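Side-chain contacts in flavin prenyltransferase UbiX (Methanocaldococcus jannaschii, PDB 6M8V), which probably prenylates reduced FMN with dimethylallyl phosphate, making the prenyl-FMN cofactor used by UbiD-type decarboxylases: residues L31-N35 against S36-I40; D58-E61 against N62-F66; A98-I101 against V102-D106. One frame throughout, in Å; residues are numbered along the deposited sequence.

Interaction 1. Residues L31-N35 against S36-I40. With FMN (flavin mononucleotide), chain B.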
loop_
_atom_site.group_PDB
_atom_site.type_symbol
_atom_site.label_atom_id
_atom_site.label_comp_id
_atom_site.label_asym_id
_atom_site.label_seq_id
_atom_site.Cartn_x
_atom_site.Cartn_y
_atom_site.Cartn_z
ATOM N N LEU A 31 35.592 -15.943 5.034
ATOM C CA LEU A 31 35.790 -14.565 4.614
ATOM C C LEU A 31 35.609 -14.437 3.111
ATOM O O LEU A 31 36.108 -15.264 2.342
ATOM C CB LEU A 31 37.183 -14.072 5.011
ATOM C CG LEU A 31 37.614 -12.647 4.659
ATOM C CD1 LEU A 31 36.742 -11.609 5.352
ATOM C CD2 LEU A 31 39.070 -12.457 5.040
ATOM N N ILE A 32 34.880 -13.401 2.702
ATOM C CA ILE A 32 34.761 -13.008 1.303
ATOM C C ILE A 32 35.026 -11.512 1.221
ATOM O O ILE A 32 34.500 -10.741 2.030
ATOM C CB ILE A 32 33.372 -13.339 0.720
ATOM C CG1 ILE A 32 32.919 -14.738 1.141
ATOM C CG2 ILE A 32 33.392 -13.207 -0.798
ATOM C CD1 ILE A 32 31.430 -14.987 0.942
ATOM N N ILE A 33 35.842 -11.105 0.251
ATOM C CA ILE A 33 36.208 -9.705 0.055
ATOM C C ILE A 33 35.927 -9.350 -1.399
ATOM O O ILE A 33 36.472 -9.985 -2.311
ATOM C CB ILE A 33 37.683 -9.436 0.410
ATOM C CG1 ILE A 33 37.993 -9.926 1.827
ATOM C CG2 ILE A 33 38.004 -7.954 0.287
ATOM C CD1 ILE A 33 39.468 -9.848 2.205
ATOM N N SER A 34 35.073 -8.352 -1.618
ATOM C CA SER A 34 34.772 -7.937 -2.979
ATOM C C SER A 34 35.960 -7.192 -3.582
ATOM O O SER A 34 36.828 -6.673 -2.872
ATOM C CB SER A 34 33.532 -7.043 -3.020
ATOM O OG SER A 34 33.806 -5.775 -2.451
ATOM N N ASN A 35 35.980 -7.131 -4.917
ATOM C CA ASN A 35 37.072 -6.451 -5.610
ATOM C C ASN A 35 37.181 -4.995 -5.179
ATOM O O ASN A 35 38.288 -4.483 -4.982
ATOM C CB ASN A 35 36.877 -6.547 -7.123
ATOM C CG ASN A 35 37.315 -7.884 -7.682
ATOM O OD1 ASN A 35 38.159 -8.569 -7.100
ATOM N ND2 ASN A 35 36.740 -8.268 -8.817
ATOM N N SER A 36 36.044 -4.312 -5.026
ATOM C CA SER A 36 36.066 -2.925 -4.569
ATOM C C SER A 36 36.651 -2.814 -3.167
ATOM O O SER A 36 37.421 -1.890 -2.879
ATOM C CB SER A 36 34.655 -2.336 -4.602
ATOM O OG SER A 36 34.138 -2.323 -5.918
ATOM N N ALA A 37 36.291 -3.746 -2.277
ATOM C CA ALA A 37 36.821 -3.714 -0.918
ATOM C C ALA A 37 38.326 -3.954 -0.897
ATOM O O ALA A 37 39.027 -3.404 -0.038
ATOM C CB ALA A 37 36.103 -4.743 -0.043
ATOM N N LYS A 38 38.842 -4.765 -1.824
ATOM C CA LYS A 38 40.286 -4.965 -1.901
ATOM C C LYS A 38 41.007 -3.642 -2.117
ATOM O O LYS A 38 42.022 -3.367 -1.468
ATOM C CB LYS A 38 40.631 -5.946 -3.019
ATOM C CG LYS A 38 40.232 -7.386 -2.750
ATOM C CD LYS A 38 40.468 -8.238 -3.990
ATOM C CE LYS A 38 40.203 -9.711 -3.731
ATOM N NZ LYS A 38 40.334 -10.504 -4.986
ATOM N N LYS A 39 40.478 -2.796 -3.004
ATOM C CA LYS A 39 41.074 -1.479 -3.213
ATOM C C LYS A 39 40.906 -0.580 -1.994
ATOM O O LYS A 39 41.790 0.229 -1.700
ATOM C CB LYS A 39 40.466 -0.816 -4.448
ATOM C CG LYS A 39 40.682 -1.590 -5.737
ATOM C CD LYS A 39 39.632 -1.231 -6.775
ATOM C CE LYS A 39 39.804 -2.046 -8.047
ATOM N NZ LYS A 39 38.620 -1.898 -8.943
ATOM N N ILE A 40 39.793 -0.706 -1.268
ATOM C CA ILE A 40 39.568 0.172 -0.125
ATOM C C ILE A 40 40.452 -0.236 1.051
ATOM O O ILE A 40 40.972 0.620 1.776
ATOM C CB ILE A 40 38.073 0.188 0.245
ATOM C CG1 ILE A 40 37.284 0.881 -0.869
ATOM C CG2 ILE A 40 37.847 0.892 1.575
ATOM C CD1 ILE A 40 35.891 1.304 -0.482
HETATM N N1 FMN B . 29.808 3.274 -1.388
HETATM C C2 FMN B . 28.981 3.354 -0.287
HETATM O O2 FMN B . 27.824 2.991 -0.424
HETATM N N3 FMN B . 29.433 3.830 0.939
HETATM C C4 FMN B . 30.761 4.221 1.049
HETATM O O4 FMN B . 31.237 4.645 2.106
HETATM C C4A FMN B . 31.593 4.140 -0.059
HETATM N N5 FMN B . 32.897 4.541 0.078
HETATM C C5A FMN B . 33.739 4.468 -1.002
HETATM C C6 FMN B . 35.049 4.874 -0.836
HETATM C C7 FMN B . 35.917 4.814 -1.908
HETATM C C7M FMN B . 37.332 5.252 -1.716
HETATM C C8 FMN B . 35.481 4.348 -3.141
HETATM C C8M FMN B . 36.446 4.289 -4.284
HETATM C C9 FMN B . 34.162 3.938 -3.309
HETATM C C9A FMN B . 33.285 3.998 -2.233
HETATM N N10 FMN B . 31.971 3.590 -2.376
HETATM C C10 FMN B . 31.123 3.669 -1.283
HETATM C "C1'" FMN B . 31.463 3.093 -3.706
HETATM C "C2'" FMN B . 31.321 1.575 -3.749
HETATM O "O2'" FMN B . 32.584 0.973 -3.571
HETATM C "C3'" FMN B . 30.741 1.103 -5.073
HETATM O "O3'" FMN B . 29.348 1.337 -5.100
HETATM C "C4'" FMN B . 31.059 -0.372 -5.321
HETATM O "O4'" FMN B . 30.472 -0.777 -6.535
HETATM C "C5'" FMN B . 30.594 -1.298 -4.201
HETATM O "O5'" FMN B . 30.730 -2.638 -4.638
HETATM P P FMN B . 30.805 -3.874 -3.601
HETATM O O1P FMN B . 32.057 -3.746 -2.781
HETATM O O2P FMN B . 29.611 -3.799 -2.679
HETATM O O3P FMN B . 30.793 -5.178 -4.359
#
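Ser34 and Ala37 come within 5.1 Å of each other, CA to CA, where the chain passes from strand 28-33 into helix 35-45. Ser34 is the N-cap of that helix. The first full backbone bond of the helix runs from Lys38 N to Ser34 O at 3.0 Å. A weak one follows from Lys39 N to Asn35 O.

The Ser34 side chain makes the cap. Its OG sits between the backbone N and the carbonyl carbon (chi1 71°), which turns it back over the start of the helix. There it accepts from Ala37 N at 3.2 Å, with an N-H...O angle of 158°. The same OG donates to phosphate oxygen O1P of FMN at 2.7 Å. One hydroxyl thus joins the helix start to the cofactor. Ser36 adds its CB, 3.5 Å from O1P.

Next to the cap, Ile33 packs on the helix. Its CG2 lies 3.7 Å from Ala37 CB and also meets Lys38 CG, the two longer side chains crossing at a slant. Lys38 is extended beyond CG and runs alongside Asn35, both pointing the same way. Asn35 OD1 stays 3.6 Å from Lys38 NZ. That ammonium is salt-bridged to Glu61, and Trp49 adds a cation-pi contact. Farther along the helix, Ile40 CD1 reaches the flavin at C6, 3.7 Å away. Ser34, Ser36 and Ile40 thus line the FMN pocket at this strand-to-helix turn.

The Ser34 hydroxyl accepts from the helix and donates to the phosphate, with a weak further bond to Ile7 O; together these probably fix its rotation. The phosphate lies close to the N-terminal end of the helix, where the helix dipole would probably favour its negative charge.

Interaction 2. Residues D58-E61 against N62-F66. With FMN (flavin mononucleotide), chain C.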
loop_
_atom_site.group_PDB
_atom_site.type_symbol
_atom_site.label_atom_id
_atom_site.label_comp_id
_atom_site.label_asym_id
_atom_site.label_seq_id
_atom_site.Cartn_x
_atom_site.Cartn_y
_atom_site.Cartn_z
ATOM N N ASP A 58 38.773 -19.675 6.476
ATOM C CA ASP A 58 38.628 -19.975 5.060
ATOM C C ASP A 58 38.379 -18.680 4.305
ATOM O O ASP A 58 37.824 -17.724 4.854
ATOM C CB ASP A 58 37.480 -20.954 4.796
ATOM C CG ASP A 58 37.902 -22.396 4.938
ATOM O OD1 ASP A 58 39.032 -22.729 4.516
ATOM O OD2 ASP A 58 37.102 -23.197 5.469
ATOM N N TYR A 59 38.791 -18.660 3.042
ATOM C CA TYR A 59 38.567 -17.524 2.163
ATOM C C TYR A 59 38.010 -18.018 0.838
ATOM O O TYR A 59 38.397 -19.084 0.356
ATOM C CB TYR A 59 39.859 -16.723 1.919
ATOM C CG TYR A 59 39.691 -15.604 0.914
ATOM C CD1 TYR A 59 39.171 -14.375 1.298
ATOM C CD2 TYR A 59 40.033 -15.783 -0.422
ATOM C CE1 TYR A 59 39.000 -13.348 0.381
ATOM C CE2 TYR A 59 39.870 -14.762 -1.347
ATOM C CZ TYR A 59 39.351 -13.548 -0.939
ATOM O OH TYR A 59 39.186 -12.528 -1.851
ATOM N N TYR A 60 37.092 -17.245 0.257
ATOM C CA TYR A 60 36.569 -17.538 -1.069
ATOM C C TYR A 60 36.484 -16.248 -1.872
ATOM O O TYR A 60 36.157 -15.188 -1.330
ATOM C CB TYR A 60 35.191 -18.206 -1.001
ATOM C CG TYR A 60 35.166 -19.510 -0.242
ATOM C CD1 TYR A 60 35.600 -20.695 -0.835
ATOM C CD2 TYR A 60 34.703 -19.563 1.065
ATOM C CE1 TYR A 60 35.573 -21.894 -0.139
ATOM C CE2 TYR A 60 34.671 -20.751 1.764
ATOM C CZ TYR A 60 35.108 -21.914 1.161
ATOM O OH TYR A 60 35.074 -23.093 1.868
ATOM N N GLU A 61 36.790 -16.345 -3.162
ATOM C CA GLU A 61 36.669 -15.193 -4.040
ATOM C C GLU A 61 35.197 -14.849 -4.246
ATOM O O GLU A 61 34.327 -15.724 -4.245
ATOM C CB GLU A 61 37.345 -15.475 -5.382
ATOM C CG GLU A 61 38.085 -14.283 -5.976
ATOM C CD GLU A 61 39.124 -13.706 -5.034
ATOM O OE1 GLU A 61 38.841 -12.675 -4.392
ATOM O OE2 GLU A 61 40.226 -14.279 -4.937
ATOM N N ASN A 62 34.921 -13.555 -4.416
ATOM C CA ASN A 62 33.540 -13.110 -4.567
ATOM C C ASN A 62 32.892 -13.630 -5.842
ATOM O O ASN A 62 31.667 -13.551 -5.968
ATOM C CB ASN A 62 33.466 -11.580 -4.533
ATOM C CG ASN A 62 32.081 -11.066 -4.134
ATOM O OD1 ASN A 62 31.260 -11.809 -3.592
ATOM N ND2 ASN A 62 31.826 -9.786 -4.393
ATOM N N ASP A 63 33.670 -14.169 -6.780
ATOM C CA ASP A 63 33.113 -14.726 -8.005
ATOM C C ASP A 63 33.179 -16.249 -8.039
ATOM O O ASP A 63 32.889 -16.850 -9.078
ATOM C CB ASP A 63 33.817 -14.133 -9.227
ATOM C CG ASP A 63 35.320 -14.378 -9.224
ATOM O OD1 ASP A 63 35.850 -14.950 -8.248
ATOM O OD2 ASP A 63 35.972 -13.985 -10.212
ATOM N N ASP A 64 33.537 -16.887 -6.926
ATOM C CA ASP A 64 33.694 -18.341 -6.879
ATOM C C ASP A 64 32.369 -18.970 -6.460
ATOM O O ASP A 64 32.142 -19.320 -5.300
ATOM C CB ASP A 64 34.823 -18.724 -5.931
ATOM C CG ASP A 64 35.010 -20.226 -5.817
ATOM O OD1 ASP A 64 34.467 -20.969 -6.668
ATOM O OD2 ASP A 64 35.698 -20.666 -4.868
ATOM N N PHE A 65 31.476 -19.132 -7.437
ATOM C CA PHE A 65 30.173 -19.698 -7.117
ATOM C C PHE A 65 30.247 -21.191 -6.840
ATOM O O PHE A 65 29.304 -21.753 -6.275
ATOM C CB PHE A 65 29.173 -19.398 -8.233
ATOM C CG PHE A 65 28.404 -18.128 -8.013
ATOM C CD1 PHE A 65 27.510 -18.019 -6.956
ATOM C CD2 PHE A 65 28.589 -17.034 -8.845
ATOM C CE1 PHE A 65 26.809 -16.849 -6.740
ATOM C CE2 PHE A 65 27.886 -15.858 -8.637
ATOM C CZ PHE A 65 26.995 -15.766 -7.583
ATOM N N PHE A 66 31.350 -21.839 -7.195
ATOM C CA PHE A 66 31.557 -23.229 -6.821
ATOM C C PHE A 66 31.999 -23.386 -5.372
ATOM O O PHE A 66 32.243 -24.516 -4.934
ATOM C CB PHE A 66 32.571 -23.881 -7.764
ATOM C CG PHE A 66 31.963 -24.370 -9.045
ATOM C CD1 PHE A 66 31.409 -23.474 -9.948
ATOM C CD2 PHE A 66 31.923 -25.721 -9.339
ATOM C CE1 PHE A 66 30.838 -23.918 -11.126
ATOM C CE2 PHE A 66 31.353 -26.170 -10.518
ATOM C CZ PHE A 66 30.811 -25.266 -11.412
HETATM N N1 FMN C . 21.071 -19.937 -7.725
HETATM C C2 FMN C . 19.710 -20.123 -7.605
HETATM O O2 FMN C . 19.015 -19.128 -7.473
HETATM N N3 FMN C . 19.134 -21.389 -7.631
HETATM C C4 FMN C . 19.965 -22.490 -7.794
HETATM O O4 FMN C . 19.528 -23.644 -7.836
HETATM C C4A FMN C . 21.334 -22.304 -7.914
HETATM N N5 FMN C . 22.130 -23.410 -8.067
HETATM C C5A FMN C . 23.487 -23.251 -8.191
HETATM C C6 FMN C . 24.264 -24.382 -8.347
HETATM C C7 FMN C . 25.633 -24.250 -8.470
HETATM C C7M FMN C . 26.463 -25.479 -8.643
HETATM C C8 FMN C . 26.224 -22.994 -8.441
HETATM C C8M FMN C . 27.711 -22.881 -8.582
HETATM C C9 FMN C . 25.442 -21.854 -8.284
HETATM C C9A FMN C . 24.064 -21.983 -8.158
HETATM N N10 FMN C . 23.266 -20.863 -8.006
HETATM C C10 FMN C . 21.897 -21.030 -7.879
HETATM C "C1'" FMN C . 23.879 -19.486 -7.956
HETATM C "C2'" FMN C . 23.698 -18.715 -9.258
HETATM O "O2'" FMN C . 24.356 -19.389 -10.307
HETATM C "C3'" FMN C . 24.261 -17.305 -9.159
HETATM O "O3'" FMN C . 23.374 -16.482 -8.429
HETATM C "C4'" FMN C . 24.540 -16.723 -10.545
HETATM O "O4'" FMN C . 25.022 -15.407 -10.409
HETATM C "C5'" FMN C . 23.326 -16.724 -11.469
HETATM O "O5'" FMN C . 23.635 -15.963 -12.622
HETATM P P FMN C . 22.817 -16.130 -14.004
HETATM O O1P FMN C . 23.048 -17.513 -14.543
HETATM O O2P FMN C . 21.345 -15.963 -13.712
HETATM O O3P FMN C . 23.270 -15.087 -14.995
HETATM O O HOH W 1 37.487 -18.732 -4.051
#
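Asp64 CG stands anti to its own nitrogen (chi1 179°), which carries the carboxylate back toward Tyr60 and Glu61. Asp63 CG instead lies between its N and carbonyl carbon (chi1 58°), and this lays OD1 beside the Glu61 side chain.

Asp63 OD1 is 3.3 Å from Glu61 CG and touches CB as well. The two acidic side chains point the same way, with carboxylate planes 77° apart. Their charged oxygens do not meet. The Glu61 chain bends at chi2, and its OE1 accepts from Tyr59 OH at 2.6 Å, from above the carboxylate plane. The charge of Lys38 probably offsets the negative charge gathered here.

Asp64 OD2 lies 4.0 Å from Tyr60 CD1, at the ring edge. A water links this carboxylate to the backbone: it accepts from Glu61 N and donates to Asp64 OD2 at 2.8 Å. Asp64 N closes the turn on Glu61 O at 3.0 Å.

Beyond the turn, one face of the Phe65 ring lies against FMN C3', and Phe66 CD1 is 4.0 Å from FMN C8M. Most of this FMN's hydrogen bonds come from a neighbouring subunit. The arrangement is a type I beta turn over Glu61 to Asp64, leading from the outermost strand, within this chain, of its parallel sheet to a flavin site shared between subunits.

Interaction 3. Residues A98-I101 against V102-D106; sequences ANLI and VRVCD. With FMN (flavin mononucleotide), chain C; PO4 (phosphate ion), chain D.
Asn99 OD1 takes the N-H of Val102 at 2.9 Å in a nearly straight bond, with an N-H...O angle of 177°. The donor lies almost on the line of the side-chain C=O. Asn99 CG sits between the backbone N and the carbonyl carbon (chi1 56°), which folds the amide back over the first turn. OD1 also touches Val102 CG2 at 3.3 Å, and the two side chains cross at about a right angle.

Asn99 is the N-cap of helix 100-110, whose regular backbone bonding starts with Arg103 N to Asn99 O at 3.1 Å. Val104 N to Leu100 O and Cys105 N to Ile101 O continue the pattern. With an alanine here in place of Asn99 the capping oxygen is gone, and Val102 N would probably be left without its mate and the first turn less firmly held.

Across one turn of the helix, Leu100 CD1 packs against Val104 CG1 at 4.1 Å. Ile101 faces strand 28-33 through Ile32, while Cys105 meets strand 78-84.

Arg103 leads off toward the cofactor. Its guanidinium lays one face against the flavin, with NH1 3.6 Å from FMN N1. Glu121 of a neighbouring subunit makes a salt bridge to NH1, and Ala70 O accepts from NE. At the guanidinium edge, NH2 makes a weak bond of 3.4 Å to O4 of a phosphate ion. That ion probably comes from the crystallisation liquor. It also binds Tyr150 of another subunit, a residue predicted to bind dimethylallyl phosphate.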
loop_
_atom_site.group_PDB
_atom_site.type_symbol
_atom_site.label_atom_id
_atom_site.label_comp_id
_atom_site.label_asym_id
_atom_site.label_seq_id
_atom_site.Cartn_x
_atom_site.Cartn_y
_atom_site.Cartn_z
ATOM N N ALA A 98 24.360 -11.709 -7.678
ATOM C CA ALA A 98 25.298 -11.798 -8.791
ATOM C C ALA A 98 26.724 -12.105 -8.353
ATOM O O ALA A 98 27.593 -12.270 -9.216
ATOM C CB ALA A 98 25.296 -10.501 -9.608
ATOM N N ASN A 99 26.987 -12.171 -7.049
ATOM C CA ASN A 99 28.287 -12.567 -6.525
ATOM C C ASN A 99 28.058 -13.462 -5.316
ATOM O O ASN A 99 26.917 -13.709 -4.910
ATOM C CB ASN A 99 29.152 -11.348 -6.173
ATOM C CG ASN A 99 28.479 -10.409 -5.187
ATOM O OD1 ASN A 99 27.888 -10.841 -4.198
ATOM N ND2 ASN A 99 28.574 -9.112 -5.451
ATOM N N LEU A 100 29.156 -13.942 -4.722
ATOM C CA LEU A 100 29.029 -14.894 -3.624
ATOM C C LEU A 100 28.501 -14.229 -2.357
ATOM O O LEU A 100 27.755 -14.855 -1.596
ATOM C CB LEU A 100 30.373 -15.575 -3.350
ATOM C CG LEU A 100 30.362 -16.707 -2.308
ATOM C CD1 LEU A 100 29.495 -17.861 -2.776
ATOM C CD2 LEU A 100 31.773 -17.206 -1.966
ATOM N N ILE A 101 28.862 -12.965 -2.122
ATOM C CA ILE A 101 28.408 -12.272 -0.919
ATOM C C ILE A 101 26.882 -12.199 -0.882
ATOM O O ILE A 101 26.247 -12.620 0.091
ATOM C CB ILE A 101 29.049 -10.875 -0.834
ATOM C CG1 ILE A 101 30.524 -11.005 -0.427
ATOM C CG2 ILE A 101 28.285 -9.996 0.155
ATOM C CD1 ILE A 101 31.275 -9.682 -0.378
ATOM N N VAL A 102 26.272 -11.666 -1.942
ATOM C CA VAL A 102 24.818 -11.539 -1.969
ATOM C C VAL A 102 24.160 -12.912 -1.986
ATOM O O VAL A 102 23.085 -13.103 -1.405
ATOM C CB VAL A 102 24.387 -10.676 -3.175
ATOM C CG1 VAL A 102 22.870 -10.413 -3.158
ATOM C CG2 VAL A 102 25.150 -9.376 -3.176
ATOM N N ARG A 103 24.797 -13.896 -2.623
ATOM C CA ARG A 103 24.226 -15.238 -2.646
ATOM C C ARG A 103 24.141 -15.827 -1.240
ATOM O O ARG A 103 23.121 -16.430 -0.881
ATOM C CB ARG A 103 25.040 -16.139 -3.581
ATOM C CG ARG A 103 24.682 -17.624 -3.519
ATOM C CD ARG A 103 23.230 -17.912 -3.941
ATOM N NE ARG A 103 22.971 -19.353 -3.963
ATOM C CZ ARG A 103 21.772 -19.912 -4.110
ATOM N NH1 ARG A 103 20.694 -19.157 -4.255
ATOM N NH2 ARG A 103 21.648 -21.237 -4.113
ATOM N N VAL A 104 25.183 -15.643 -0.414
ATOM C CA VAL A 104 25.114 -16.198 0.940
ATOM C C VAL A 104 24.174 -15.384 1.825
ATOM O O VAL A 104 23.594 -15.922 2.777
ATOM C CB VAL A 104 26.513 -16.334 1.583
ATOM C CG1 VAL A 104 27.433 -17.204 0.719
ATOM C CG2 VAL A 104 27.140 -14.982 1.861
ATOM N N CYS A 105 23.996 -14.087 1.544
ATOM C CA CYS A 105 22.945 -13.344 2.239
ATOM C C CYS A 105 21.568 -13.862 1.856
ATOM O O CYS A 105 20.706 -14.045 2.722
ATOM C CB CYS A 105 23.042 -11.849 1.942
ATOM S SG CYS A 105 24.512 -11.068 2.612
ATOM N N ASP A 106 21.339 -14.102 0.561
ATOM C CA ASP A 106 20.051 -14.632 0.122
ATOM C C ASP A 106 19.806 -16.018 0.709
ATOM O O ASP A 106 18.672 -16.362 1.067
ATOM C CB ASP A 106 19.998 -14.664 -1.409
ATOM C CG ASP A 106 18.580 -14.752 -1.950
ATOM O OD1 ASP A 106 17.706 -13.966 -1.510
ATOM O OD2 ASP A 106 18.337 -15.606 -2.831
HETATM N N1 FMN C . 21.071 -19.937 -7.725
HETATM C C2 FMN C . 19.710 -20.123 -7.605
HETATM O O2 FMN C . 19.015 -19.128 -7.473
HETATM N N3 FMN C . 19.134 -21.389 -7.631
HETATM C C4 FMN C . 19.965 -22.490 -7.794
HETATM O O4 FMN C . 19.528 -23.644 -7.836
HETATM C C4A FMN C . 21.334 -22.304 -7.914
HETATM N N5 FMN C . 22.130 -23.410 -8.067
HETATM C C5A FMN C . 23.487 -23.251 -8.191
HETATM C C6 FMN C . 24.264 -24.382 -8.347
HETATM C C7 FMN C . 25.633 -24.250 -8.470
HETATM C C7M FMN C . 26.463 -25.479 -8.643
HETATM C C8 FMN C . 26.224 -22.994 -8.441
HETATM C C8M FMN C . 27.711 -22.881 -8.582
HETATM C C9 FMN C . 25.442 -21.854 -8.284
HETATM C C9A FMN C . 24.064 -21.983 -8.158
HETATM N N10 FMN C . 23.266 -20.863 -8.006
HETATM C C10 FMN C . 21.897 -21.030 -7.879
HETATM C "C1'" FMN C . 23.879 -19.486 -7.956
HETATM C "C2'" FMN C . 23.698 -18.715 -9.258
HETATM O "O2'" FMN C . 24.356 -19.389 -10.307
HETATM C "C3'" FMN C . 24.261 -17.305 -9.159
HETATM O "O3'" FMN C . 23.374 -16.482 -8.429
HETATM C "C4'" FMN C . 24.540 -16.723 -10.545
HETATM O "O4'" FMN C . 25.022 -15.407 -10.409
HETATM C "C5'" FMN C . 23.326 -16.724 -11.469
HETATM O "O5'" FMN C . 23.635 -15.963 -12.622
HETATM P P FMN C . 22.817 -16.130 -14.004
HETATM O O1P FMN C . 23.048 -17.513 -14.543
HETATM O O2P FMN C . 21.345 -15.963 -13.712
HETATM O O3P FMN C . 23.270 -15.087 -14.995
HETATM P P PO4 D . 20.448 -24.730 -2.945
HETATM O O1 PO4 D . 21.882 -24.801 -3.421
HETATM O O2 PO4 D . 19.900 -26.120 -2.717
HETATM O O3 PO4 D . 20.379 -23.960 -1.645
HETATM O O4 PO4 D . 19.627 -24.028 -4.003
#

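Overall arrangement
The three contacts follow in series along the chain, in the order interaction 1, interaction 2, interaction 3. Interactions 1 and 2 have centres about 12 Å apart and sit on neighbouring strands, 28-33 and 58-61, of one parallel sheet. The Lys38-Glu61 salt bridge joins them. Interaction 3 starts helix 100-110; its centre is about 10 Å from that of interaction 2 and about 14 Å from that of interaction 1. Probable hydrogen bonds from Leu100 N to Asn62 O and from Ile101 N to Asn62 OD1 tie 62-66 to this helix, and Ile32 packs on Leu100 and Ile101. Interaction 1 touches one FMN; interactions 2 and 3 touch another, so one chain contributes to more than one flavin site.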